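Side-chain contact in packaging enzyme P4 (PDB 4BLO), which hydrolyses nucleoside triphosphates and, as a hexameric RecA-like motor of a double-stranded RNA phage, probably drives RNA into the viral capsid: residues L171-C174 and I175-A179. Residues are numbered along the deposited sequence; the frame is centred on the assembly and turned at random.
Sequences LIVC and IGLGA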
loop_
_atom_site.group_PDB
_atom_site.type_symbol
_atom_site.label_atom_id
_atom_site.label_comp_id
_atom_site.label_asym_id
_atom_site.label_seq_id
_atom_site.Cartn_x
_atom_site.Cartn_y
_atom_site.Cartn_z
ATOM N N LEU L 171 -2.873 28.125 -12.240
ATOM C CA LEU L 171 -1.928 28.273 -13.342
ATOM C C LEU L 171 -2.378 29.358 -14.323
ATOM O O LEU L 171 -1.529 30.118 -14.782
ATOM C CB LEU L 171 -1.712 26.936 -14.060
ATOM C CG LEU L 171 -1.048 25.823 -13.223
ATOM C CD1 LEU L 171 -1.209 24.487 -13.885
ATOM C CD2 LEU L 171 0.423 26.114 -12.976
ATOM N N ILE L 172 -3.697 29.472 -14.594
ATOM C CA ILE L 172 -4.255 30.493 -15.486
ATOM C C ILE L 172 -3.885 31.894 -14.971
ATOM O O ILE L 172 -3.338 32.694 -15.733
ATOM C CB ILE L 172 -5.795 30.329 -15.639
ATOM C CG1 ILE L 172 -6.133 29.167 -16.574
ATOM C CG2 ILE L 172 -6.451 31.609 -16.153
ATOM C CD1 ILE L 172 -7.562 28.706 -16.487
ATOM N N VAL L 173 -4.166 32.170 -13.686
ATOM C CA VAL L 173 -3.907 33.467 -13.071
ATOM C C VAL L 173 -2.395 33.702 -12.935
ATOM O O VAL L 173 -1.935 34.802 -13.251
ATOM C CB VAL L 173 -4.642 33.637 -11.715
ATOM C CG1 VAL L 173 -4.534 35.076 -11.209
ATOM C CG2 VAL L 173 -6.107 33.238 -11.826
ATOM N N CYS L 174 -1.630 32.675 -12.508
ATOM C CA CYS L 174 -0.179 32.769 -12.330
ATOM C C CYS L 174 0.539 33.059 -13.662
ATOM O O CYS L 174 1.282 34.039 -13.733
ATOM C CB CYS L 174 0.371 31.512 -11.666
ATOM S SG CYS L 174 0.147 31.464 -9.865
ATOM N N ILE L 175 0.307 32.233 -14.712
ATOM C CA ILE L 175 0.932 32.407 -16.029
ATOM C C ILE L 175 0.358 33.651 -16.733
ATOM O O ILE L 175 1.128 34.481 -17.212
ATOM C CB ILE L 175 0.816 31.129 -16.916
ATOM C CG1 ILE L 175 1.541 29.935 -16.259
ATOM C CG2 ILE L 175 1.351 31.374 -18.343
ATOM C CD1 ILE L 175 1.007 28.556 -16.667
ATOM N N GLY L 176 -0.965 33.767 -16.773
ATOM C CA GLY L 176 -1.654 34.881 -17.418
ATOM C C GLY L 176 -1.231 36.252 -16.950
ATOM O O GLY L 176 -0.764 37.060 -17.761
ATOM N N LEU L 177 -1.370 36.523 -15.639
ATOM C CA LEU L 177 -1.031 37.830 -15.059
ATOM C C LEU L 177 0.472 37.995 -14.818
ATOM O O LEU L 177 0.991 39.103 -14.986
ATOM C CB LEU L 177 -1.810 38.101 -13.761
ATOM C CG LEU L 177 -3.352 38.117 -13.861
ATOM C CD1 LEU L 177 -3.966 38.505 -12.539
ATOM C CD2 LEU L 177 -3.842 39.097 -14.923
ATOM N N GLY L 178 1.146 36.904 -14.444
ATOM C CA GLY L 178 2.581 36.903 -14.179
ATOM C C GLY L 178 3.416 37.265 -15.386
ATOM O O GLY L 178 4.424 37.966 -15.240
ATOM N N ALA L 179 2.985 36.797 -16.589
ATOM C CA ALA L 179 3.651 37.046 -17.874
ATOM C C ALA L 179 3.591 38.513 -18.238
ATOM O O ALA L 179 4.563 39.040 -18.783
ATOM C CB ALA L 179 3.024 36.208 -18.977
#
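Four successive i to i+4 bonds join L171-C174 to I175-A179 as one run of alpha-helix: the amides of I175, G176, L177 and G178 reach back to the carbonyls of L171, I172, V173 and C174. The first, I175 N to L171 O, is nearly straight, with 166° at the hydrogen. The last, G178 N to C174 O, is bent to 132°.

Two apolar pairs run along the helix. V173 and L177 run alongside each other on one face, with CG1 of V173 3.7 Å from CD1 of L177; a chi1 of -171° sets that V173 methyl anti to its own nitrogen, on the side of the following turn. I175 turns back along the carbonyl of L171, its CB, CG1 and CD1 all close to L171 O, and its CD1 reaches CB of L171 at 4.1 Å.

The contact lies on helix 167-179, which is buried between the central sheet of the P-loop NTPase fold and helix 38-54. C174 and L177 pack on strands 144-147 and 184-187, through I146, V144, V184 and V186, while I172 and I175 meet V40, I41 and Y44 of helix 38-54. V173 touches both layers, I146 on the sheet and Y44 on the helix.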